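Local coordinates for glutamine amidotransferase domain-containing protein (Thermotoga maritima, PDB 1O1Y) that is probably a type 1 glutamine amidotransferase that hydrolyses glutamine and passes on the ammonia, although its acceptor substrate is not established, at residues R53-Y58 with I86-K91; K108-S113 with F174-A179; M28-F33 with F40-T45; G66-G69 with K75-F78. One frame throughout, in Å; residues are numbered along the deposited sequence. Where two conformers were deposited one is given.

The four contacts illustrate how packing chemistry follows position in an alpha/beta fold. Contacts 1 and 2 are small and largely buried, each carried on one side by one leucine: contact 2 is methyl-on-aromatic, contact 1 apolar with a glutamate at its margin. They abut where Leu90 packs on Val109 and Ala179. Contact 3, only partly buried, mixes aromatic packing with a hydrogen bond. It reaches the same sheet as contact 2, at 39-43, one of the two outermost strands, and meets contact 1 through Asp41. Contact 4, also partly buried, joins two pieces of one loop by Met-aromatic and CH-pi packing; it is nested inside the loop contact 1 closes, and Phe78 touches Thr45 of contact 3.

Contact 1 of 4, residues R53-Y58 with I86-K91; sequences RPLEEY and IEEILK
Leu55 and Ile89 bring the two backbones nearest, their CA atoms 7.5 Å apart, where a short 3-10 turn at residues 55-57 lies against helix 78-92. In the flavodoxin-like fold, that helix packs on the parallel part of the central mixed sheet, and the turn belongs to the connection between strands 39-43 and 60-63, so the contact ties a loop to the flank of a sheet-covering helix. Leu55 does the work from the loop side. With chi2 at 172° its CD1 continues the extended line of the side chain, and this methyl reaches the helix between two neighbouring residues. On one of them it meets Glu88, with CD1 of Leu55 3.6 Å from OE1; the aliphatic CB of Glu88 touches the same methyl. On the other it meets Ile89, whose CG1 lies 4.1 Å from Leu55 CD1, and Leu55 CD2 approaches that same CG1. Both helix side chains cross the leucine at about a right angle, and the attraction is van der Waals throughout. Ile94 adds to the cluster by touching both Leu55 and Ile89, while Val61 of strand 60-63 backs Ile89. The turn has its own bracing: Glu57 N bonds to Pro54 O at 2.8 Å, and the OH of Tyr58 bonds to Asp41 OD2. Arg53 NE makes a salt bridge to that same Asp41 oxygen. The other end of this guanidinium serves Glu57: NH1 of Arg53 reaches OE1 of Glu57 at 2.9 Å, close to the guanidinium plane and on the syn lone pair of the carboxylate oxygen.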
# COMPACT_ATOMS: atom_id res chain seq x y z
N ARG A 53 10.31 18.58 4.17
CA ARG A 53 10.96 18.41 5.49
C ARG A 53 11.94 17.27 5.40
O ARG A 53 11.69 16.35 4.66
CB ARG A 53 9.93 17.95 6.53
CG ARG A 53 8.84 18.92 6.80
CD ARG A 53 7.65 18.30 7.53
NE ARG A 53 6.54 19.26 7.53
CZ ARG A 53 6.48 20.33 8.31
NH1 ARG A 53 7.44 20.58 9.17
NH2 ARG A 53 5.44 21.16 8.24
N PRO A 54 12.96 17.22 6.26
CA PRO A 54 13.83 16.05 6.35
C PRO A 54 13.06 14.81 6.79
O PRO A 54 12.09 14.88 7.56
CB PRO A 54 14.85 16.42 7.42
CG PRO A 54 14.75 17.89 7.58
CD PRO A 54 13.39 18.28 7.19
N LEU A 55 13.51 13.64 6.31
CA LEU A 55 12.86 12.40 6.62
C LEU A 55 12.72 12.15 8.09
O LEU A 55 11.76 11.50 8.51
CB LEU A 55 13.62 11.22 6.03
CG LEU A 55 13.43 10.97 4.56
CD1 LEU A 55 14.42 9.88 4.13
CD2 LEU A 55 12.00 10.61 4.27
N GLU A 56 13.63 12.69 8.88
CA GLU A 56 13.56 12.49 10.31
C GLU A 56 12.37 13.18 10.95
O GLU A 56 12.01 12.84 12.07
CB GLU A 56 14.85 12.97 10.98
CG GLU A 56 15.99 11.98 10.81
CD GLU A 56 16.80 12.15 9.52
OE1 GLU A 56 17.83 11.44 9.44
OE2 GLU A 56 16.45 12.97 8.60
N GLU A 57 11.78 14.19 10.30
CA GLU A 57 10.54 14.79 10.83
C GLU A 57 9.31 13.87 10.72
O GLU A 57 8.28 14.13 11.33
CB GLU A 57 10.29 16.17 10.18
CG GLU A 57 11.27 17.25 10.63
CD GLU A 57 10.80 18.64 10.20
OE1 GLU A 57 9.56 18.87 10.18
OE2 GLU A 57 11.64 19.48 9.88
N TYR A 58 9.39 12.76 9.97
CA TYR A 58 8.27 11.88 9.78
C TYR A 58 8.38 10.61 10.64
O TYR A 58 9.45 9.99 10.72
CB TYR A 58 8.16 11.45 8.31
CG TYR A 58 7.86 12.62 7.43
CD1 TYR A 58 6.59 13.17 7.40
CD2 TYR A 58 8.85 13.19 6.62
CE1 TYR A 58 6.31 14.28 6.59
CE2 TYR A 58 8.58 14.28 5.80
CZ TYR A 58 7.31 14.82 5.78
OH TYR A 58 7.06 15.89 4.98
N ILE A 86 13.45 5.45 -0.39
CA ILE A 86 13.27 4.14 0.24
C ILE A 86 14.57 3.66 0.86
O ILE A 86 14.56 3.19 1.97
CB ILE A 86 12.71 3.08 -0.77
CG1 ILE A 86 11.30 3.40 -1.23
CG2 ILE A 86 12.65 1.69 -0.12
CD1 ILE A 86 10.80 2.55 -2.44
N GLU A 87 15.67 3.81 0.15
CA GLU A 87 16.96 3.40 0.63
C GLU A 87 17.28 4.15 1.94
O GLU A 87 17.71 3.53 2.93
CB GLU A 87 18.04 3.65 -0.42
CG GLU A 87 17.91 2.80 -1.67
CD GLU A 87 18.59 1.44 -1.55
OE1 GLU A 87 18.87 0.97 -0.41
OE2 GLU A 87 18.82 0.82 -2.63
N GLU A 88 17.00 5.45 1.96
CA GLU A 88 17.27 6.24 3.16
C GLU A 88 16.34 5.85 4.32
O GLU A 88 16.76 5.82 5.49
CB GLU A 88 17.08 7.72 2.90
CG GLU A 88 18.01 8.39 1.93
CD GLU A 88 17.69 9.87 1.85
OE1 GLU A 88 17.75 10.56 2.92
OE2 GLU A 88 17.34 10.34 0.73
N ILE A 89 15.10 5.58 3.99
CA ILE A 89 14.09 5.19 4.97
C ILE A 89 14.48 3.86 5.64
O ILE A 89 14.40 3.71 6.86
CB ILE A 89 12.69 5.11 4.32
CG1 ILE A 89 12.12 6.51 4.05
CG2 ILE A 89 11.72 4.30 5.19
CD1 ILE A 89 11.05 6.58 2.97
N LEU A 90 15.00 2.92 4.86
CA LEU A 90 15.50 1.68 5.43
C LEU A 90 16.70 1.90 6.29
O LEU A 90 16.80 1.32 7.36
CB LEU A 90 15.82 0.68 4.32
CG LEU A 90 14.63 0.20 3.56
CD1 LEU A 90 15.07 -0.53 2.33
CD2 LEU A 90 13.74 -0.74 4.40
N LYS A 91 17.64 2.75 5.85
CA LYS A 91 18.84 2.99 6.62
C LYS A 91 18.53 3.64 7.96
O LYS A 91 19.17 3.34 8.97
CB LYS A 91 19.82 3.87 5.84
CG LYS A 91 21.11 4.15 6.60
CD LYS A 91 22.01 5.15 5.89
CE LYS A 91 23.26 5.46 6.75
NZ LYS A 91 24.50 5.49 5.95

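Contact 2 of 4, residues K108-S113 with F174-A179; sequences KVLGAS and FVYGKA
One leucine, Leu110, supplies the whole of one side of this contact, and it does so from the point where its helix stops. It is the first residue beyond helix 102-109 to leave helical backbone angles, and Gly111 follows with positive phi as the C-prime residue of a Schellman motif, in which Gly111 N bonds to Lys108 O at 2.9 Å. A side chain at Gly111 would be jammed against the carbonyl oxygen of Leu110, so the reversal calls for glycine. The leucine points toward strand 173-176, on the central sheet of the flavodoxin-like fold. Its two methyls divide the target. CD2 of Leu110 sits over one face of the Tyr176 ring in a CH-pi contact, 3.9 Å from the centroid and 21° off the normal, displaced toward the rim beside CD2 and CE2 of Tyr176. CD1 of Leu110 instead lies against the base of the tyrosine, 3.8 Å from Tyr176 CB, and also touches Phe174 at CE2, 4.0 Å away. Tyr176 has CG anti to its own backbone N (chi1 174°), which sets its ring against the leucine, and it begins a type II' turn, with Ala179 N bonded to Tyr176 O at 2.9 Å. Phe174 is enclosed by Leu106 and Ala107 of helix 102-109 and by the ring of Phe154. Methyl against aromatic carbon, with no charged group of either segment in the contact, implies dispersion and exclusion of water as the cohesive forces joining the helix terminus to the hairpin strand.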
# COMPACT_ATOMS: atom_id res chain seq x y z
N LYS A 108 11.87 -4.60 -4.60
CA LYS A 108 13.00 -4.34 -5.48
C LYS A 108 14.22 -3.78 -4.73
O LYS A 108 15.34 -4.21 -4.96
CB LYS A 108 12.57 -3.38 -6.62
CG LYS A 108 13.71 -2.96 -7.51
CD LYS A 108 13.20 -2.06 -8.66
CE LYS A 108 14.34 -1.23 -9.26
NZ LYS A 108 13.97 -0.36 -10.44
N VAL A 109 14.00 -2.81 -3.86
CA VAL A 109 15.09 -2.23 -3.08
C VAL A 109 15.77 -3.30 -2.22
O VAL A 109 17.00 -3.30 -2.02
CB VAL A 109 14.62 -1.02 -2.28
CG1 VAL A 109 15.67 -0.58 -1.30
CG2 VAL A 109 14.26 0.13 -3.22
N LEU A 110 14.97 -4.26 -1.75
CA LEU A 110 15.45 -5.37 -0.91
C LEU A 110 15.96 -6.54 -1.77
O LEU A 110 16.22 -7.65 -1.27
CB LEU A 110 14.31 -5.83 -0.00
CG LEU A 110 13.90 -4.78 1.05
CD1 LEU A 110 12.73 -5.32 1.83
CD2 LEU A 110 15.05 -4.47 1.97
N GLY A 111 16.08 -6.31 -3.07
CA GLY A 111 16.80 -7.22 -3.93
C GLY A 111 15.97 -8.24 -4.70
O GLY A 111 16.55 -9.05 -5.41
N ALA A 112 14.64 -8.17 -4.62
CA ALA A 112 13.75 -9.17 -5.22
C ALA A 112 13.25 -8.70 -6.58
O ALA A 112 13.09 -7.52 -6.79
CB ALA A 112 12.56 -9.42 -4.33
N SER A 113 13.00 -9.64 -7.48
CA SER A 113 12.45 -9.35 -8.79
C SER A 113 10.98 -9.01 -8.68
O SER A 113 10.24 -9.55 -7.84
CB SER A 113 12.65 -10.56 -9.74
OG SER A 113 14.00 -10.86 -9.98
N PHE A 174 4.64 -8.69 3.12
CA PHE A 174 5.85 -9.05 3.80
C PHE A 174 6.29 -7.93 4.71
O PHE A 174 5.84 -6.82 4.60
CB PHE A 174 6.97 -9.41 2.80
CG PHE A 174 7.43 -8.26 1.95
CD1 PHE A 174 6.79 -7.95 0.75
CD2 PHE A 174 8.48 -7.45 2.38
CE1 PHE A 174 7.23 -6.88 -0.01
CE2 PHE A 174 8.93 -6.38 1.59
CZ PHE A 174 8.29 -6.09 0.40
N VAL A 175 7.18 -8.28 5.62
CA VAL A 175 7.77 -7.34 6.55
C VAL A 175 9.30 -7.55 6.58
O VAL A 175 9.82 -8.68 6.47
CB VAL A 175 7.21 -7.53 8.00
CG1 VAL A 175 7.98 -6.69 9.01
CG2 VAL A 175 5.75 -7.24 8.06
N TYR A 176 10.00 -6.45 6.67
CA TYR A 176 11.46 -6.41 6.82
C TYR A 176 11.76 -5.28 7.77
O TYR A 176 11.64 -4.13 7.42
CB TYR A 176 12.13 -6.15 5.46
CG TYR A 176 13.63 -5.96 5.53
CD1 TYR A 176 14.49 -7.03 5.63
CD2 TYR A 176 14.18 -4.69 5.55
CE1 TYR A 176 15.86 -6.82 5.74
CE2 TYR A 176 15.54 -4.49 5.64
CZ TYR A 176 16.36 -5.56 5.73
OH TYR A 176 17.73 -5.37 5.83
N GLY A 177 12.11 -5.61 9.01
CA GLY A 177 12.38 -4.60 10.03
C GLY A 177 11.10 -3.86 10.33
O GLY A 177 10.06 -4.46 10.59
N LYS A 178 11.16 -2.53 10.19
CA LYS A 178 9.99 -1.68 10.31
C LYS A 178 9.31 -1.32 9.00
O LYS A 178 8.40 -0.48 8.96
CB LYS A 178 10.39 -0.43 11.07
CG LYS A 178 10.79 -0.81 12.50
CD LYS A 178 11.79 0.16 13.08
CE LYS A 178 11.19 1.41 13.65
NZ LYS A 178 12.21 2.20 14.48
N ALA A 179 9.73 -1.99 7.93
CA ALA A 179 9.13 -1.80 6.61
C ALA A 179 8.20 -2.93 6.24
O ALA A 179 8.52 -4.11 6.42
CB ALA A 179 10.22 -1.67 5.54

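Contact 3 of 4, residues M28-F33 with F40-T45; sequences MMEDIF and FDYLDT
Glu30 meets both Phe40 and Tyr42 across the beta-alpha-beta unit formed by strand 14-18, helix 28-35 and strand 39-43, the helix running roughly antiparallel to the strand with the axes of the two segments 11.0 Å apart. CB of the glutamate only sets the direction: CG leaves it roughly anti to the backbone N (chi1 -150°), and the chain then runs extended toward the strand. CG makes the first contact, 3.5 Å from CZ at the far end of the Phe40 ring. CD passes the same CZ at 4.2 Å, its carboxylate plane only 17° from that of the ring. OE1 then receives the hydrogen bond from Tyr42 OH at 2.9 Å, met nearly in line with its own C-O bond and at the edge of the tyrosine ring. That hydroxyl is gripped twice, because it also accepts from the backbone N of Leu26, so the two bonds tie helix, strand and the loop before the helix to one oxygen. Replacing Glu30 by an alanine would probably leave the Tyr42 hydroxyl without its acceptor and uncover the end of the Phe40 ring. One helical turn on, Phe33 and Phe40 pack with centroids 5.7 Å apart and planes at 56°, and both rings rest on Val15 of strand 14-18. The closest approach of this pair brings Phe33 CD2 to 3.9 Å from Phe40 CD2.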
# COMPACT_ATOMS: atom_id res chain seq x y z
N MSE A 28 -8.97 5.59 3.53
CA MSE A 28 -9.43 5.66 4.92
C MSE A 28 -8.30 5.97 5.88
O MSE A 28 -8.57 6.38 7.02
CB MSE A 28 -10.07 4.34 5.35
CG MSE A 28 -11.31 4.02 4.55
SE MSE A 28 -12.39 2.58 5.40
CE MSE A 28 -11.42 1.09 4.97
N MSE A 29 -7.05 5.87 5.45
CA MSE A 29 -5.94 6.34 6.30
C MSE A 29 -6.05 7.82 6.57
O MSE A 29 -5.71 8.26 7.68
CB MSE A 29 -4.57 6.01 5.74
CG MSE A 29 -4.23 4.57 5.77
SE MSE A 29 -2.44 4.22 5.09
CE MSE A 29 -2.93 4.02 3.22
N GLU A 30 -6.56 8.60 5.60
CA GLU A 30 -6.77 10.04 5.86
C GLU A 30 -7.75 10.30 7.04
O GLU A 30 -7.52 11.17 7.89
CB GLU A 30 -7.29 10.74 4.60
CG GLU A 30 -6.89 12.17 4.51
CD GLU A 30 -7.25 12.74 3.15
OE1 GLU A 30 -6.52 12.51 2.16
OE2 GLU A 30 -8.30 13.36 3.09
N ASP A 31 -8.85 9.56 7.04
CA ASP A 31 -9.83 9.61 8.08
C ASP A 31 -9.21 9.22 9.44
O ASP A 31 -9.46 9.86 10.46
CB ASP A 31 -10.97 8.64 7.76
CG ASP A 31 -11.69 8.98 6.44
OD1 ASP A 31 -11.91 10.19 6.19
OD2 ASP A 31 -12.08 8.10 5.66
N ILE A 32 -8.42 8.16 9.42
CA ILE A 32 -7.73 7.72 10.63
C ILE A 32 -6.75 8.76 11.13
O ILE A 32 -6.70 9.04 12.33
CB ILE A 32 -7.07 6.39 10.45
CG1 ILE A 32 -8.12 5.31 10.20
CG2 ILE A 32 -6.21 6.06 11.68
CD1 ILE A 32 -7.55 4.01 9.71
N PHE A 33 -5.96 9.34 10.23
CA PHE A 33 -4.97 10.34 10.64
C PHE A 33 -5.69 11.51 11.21
O PHE A 33 -5.29 12.08 12.23
CB PHE A 33 -4.12 10.78 9.44
CG PHE A 33 -3.25 9.72 8.84
CD1 PHE A 33 -3.08 8.45 9.40
CD2 PHE A 33 -2.57 10.02 7.65
CE1 PHE A 33 -2.28 7.48 8.77
CE2 PHE A 33 -1.77 9.06 7.04
CZ PHE A 33 -1.61 7.80 7.59
N PHE A 40 -0.06 15.06 8.34
CA PHE A 40 0.44 14.37 7.15
C PHE A 40 0.71 15.32 5.99
O PHE A 40 0.03 16.37 5.83
CB PHE A 40 -0.49 13.21 6.73
CG PHE A 40 -1.89 13.63 6.40
CD1 PHE A 40 -2.28 13.78 5.08
CD2 PHE A 40 -2.82 13.87 7.42
CE1 PHE A 40 -3.57 14.18 4.76
CE2 PHE A 40 -4.12 14.27 7.12
CZ PHE A 40 -4.50 14.43 5.78
N ASP A 41 1.73 14.98 5.23
CA ASP A 41 2.12 15.70 4.01
C ASP A 41 2.03 14.74 2.86
O ASP A 41 2.61 13.64 2.91
CB ASP A 41 3.58 16.17 4.10
CG ASP A 41 3.84 17.13 5.26
OD1 ASP A 41 2.96 17.91 5.65
OD2 ASP A 41 4.96 17.25 5.76
N TYR A 42 1.28 15.11 1.82
CA TYR A 42 1.37 14.36 0.58
C TYR A 42 2.65 14.82 -0.15
O TYR A 42 2.96 16.02 -0.21
CB TYR A 42 0.18 14.60 -0.34
CG TYR A 42 -1.03 13.75 -0.03
CD1 TYR A 42 -2.15 14.28 0.57
CD2 TYR A 42 -1.06 12.40 -0.40
CE1 TYR A 42 -3.25 13.51 0.82
CE2 TYR A 42 -2.14 11.62 -0.14
CZ TYR A 42 -3.24 12.17 0.44
OH TYR A 42 -4.32 11.39 0.70
N LEU A 43 3.35 13.88 -0.71
CA LEU A 43 4.47 14.16 -1.63
C LEU A 43 4.08 13.59 -3.00
O LEU A 43 4.03 12.39 -3.18
CB LEU A 43 5.76 13.52 -1.15
CG LEU A 43 6.98 13.81 -2.04
CD1 LEU A 43 7.36 15.27 -2.02
CD2 LEU A 43 8.13 12.93 -1.59
N ASP A 44 3.75 14.48 -3.93
CA ASP A 44 3.34 14.10 -5.28
C ASP A 44 4.55 14.24 -6.19
O ASP A 44 4.76 15.27 -6.84
CB ASP A 44 2.20 14.97 -5.76
CG ASP A 44 0.91 14.63 -5.03
OD1 ASP A 44 0.46 15.44 -4.19
OD2 ASP A 44 0.33 13.56 -5.21
N THR A 45 5.35 13.19 -6.19
CA THR A 45 6.59 13.22 -6.94
C THR A 45 6.39 13.36 -8.45
O THR A 45 7.24 13.97 -9.08
CB THR A 45 7.44 11.97 -6.69
OG1 THR A 45 6.63 10.81 -6.88
CG2 THR A 45 7.89 11.92 -5.19

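Contact 4 of 4, residues G66-G69 with K75-F78; sequences GYMG and KYPF
The Tyr76 ring is sandwiched, with Met68 CG over the centre of one face and Lys75 CB toward the rim of the other. The loop joining strand 60-63 to helix 78-92 of the flavodoxin-like fold folds back on itself here. CG of Met68, a selenomethionine, stands 3.5 Å from the Tyr76 centroid as a CH-pi contact, 11° off the normal. Beyond it the chain bends at chi2 (93°), carrying SE farther above the same ring and to the edge of Phe78, a Met-aromatic contact with each. The Tyr67 ring has Met68 CE over one face, while at its edge Tyr76 OH lies 3.5 Å from Tyr67 CE1. A serine in place of Tyr76 would probably strip Met68 CG of its aromatic cover and open a gap beside Tyr67. Next to this cluster, Gly66 N bonds to an oxygen of the oxidised cysteine at position 100, consistent with the oxyanion hole of type 1 amidotransferases. At the far end of the selenomethionine, its CE methyl meets Phe78 CZ edge-on at 4.0 Å.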
# COMPACT_ATOMS: atom_id res chain seq x y z
N GLY A 66 0.03 2.60 -7.85
CA GLY A 66 0.03 3.25 -9.13
C GLY A 66 0.28 2.24 -10.25
O GLY A 66 0.59 1.08 -10.03
N TYR A 67 0.16 2.70 -11.48
CA TYR A 67 0.23 1.81 -12.64
C TYR A 67 1.66 1.69 -13.19
O TYR A 67 1.91 0.85 -14.07
CB TYR A 67 -0.69 2.35 -13.75
CG TYR A 67 -0.41 3.75 -14.08
CD1 TYR A 67 0.68 4.09 -14.87
CD2 TYR A 67 -1.24 4.78 -13.63
CE1 TYR A 67 0.96 5.40 -15.16
CE2 TYR A 67 -0.96 6.09 -13.91
CZ TYR A 67 0.14 6.41 -14.69
OH TYR A 67 0.45 7.72 -15.02
N MSE A 68 2.60 2.52 -12.70
CA MSE A 68 3.98 2.51 -13.21
C MSE A 68 4.62 1.16 -12.87
O MSE A 68 4.35 0.60 -11.82
CB MSE A 68 4.85 3.58 -12.56
CG MSE A 68 4.41 5.02 -12.73
SE MSE A 68 3.30 5.44 -11.15
CE MSE A 68 2.21 6.79 -12.00
N GLY A 69 5.49 0.67 -13.74
CA GLY A 69 6.24 -0.53 -13.44
C GLY A 69 7.45 -0.19 -12.58
O GLY A 69 8.03 0.90 -12.72
N LYS A 75 10.91 6.04 -18.16
CA LYS A 75 9.57 6.58 -18.46
C LYS A 75 9.09 7.52 -17.37
O LYS A 75 8.47 8.51 -17.66
CB LYS A 75 8.56 5.45 -18.55
CG LYS A 75 7.85 5.24 -19.82
CD LYS A 75 6.57 4.49 -19.56
CE LYS A 75 6.01 3.79 -20.74
NZ LYS A 75 4.94 2.83 -20.30
N TYR A 76 9.37 7.17 -16.11
CA TYR A 76 8.88 7.87 -14.92
C TYR A 76 10.08 8.25 -14.04
O TYR A 76 10.36 7.57 -13.06
CB TYR A 76 7.90 6.96 -14.13
CG TYR A 76 6.73 6.45 -14.99
CD1 TYR A 76 5.73 7.32 -15.42
CD2 TYR A 76 6.65 5.13 -15.40
CE1 TYR A 76 4.71 6.86 -16.22
CE2 TYR A 76 5.62 4.68 -16.15
CZ TYR A 76 4.66 5.56 -16.60
OH TYR A 76 3.62 5.14 -17.39
N PRO A 77 10.80 9.29 -14.40
CA PRO A 77 12.03 9.65 -13.67
C PRO A 77 11.82 9.95 -12.18
O PRO A 77 12.78 9.80 -11.41
CB PRO A 77 12.53 10.89 -14.41
CG PRO A 77 11.91 10.87 -15.72
CD PRO A 77 10.60 10.17 -15.57
N PHE A 78 10.62 10.35 -11.77
CA PHE A 78 10.33 10.53 -10.35
C PHE A 78 10.58 9.28 -9.51
O PHE A 78 10.82 9.39 -8.31
CB PHE A 78 8.90 11.07 -10.09
CG PHE A 78 7.80 10.26 -10.70
CD1 PHE A 78 7.26 9.17 -10.04
CD2 PHE A 78 7.29 10.60 -11.95
CE1 PHE A 78 6.23 8.40 -10.63
CE2 PHE A 78 6.26 9.86 -12.54
CZ PHE A 78 5.74 8.76 -11.89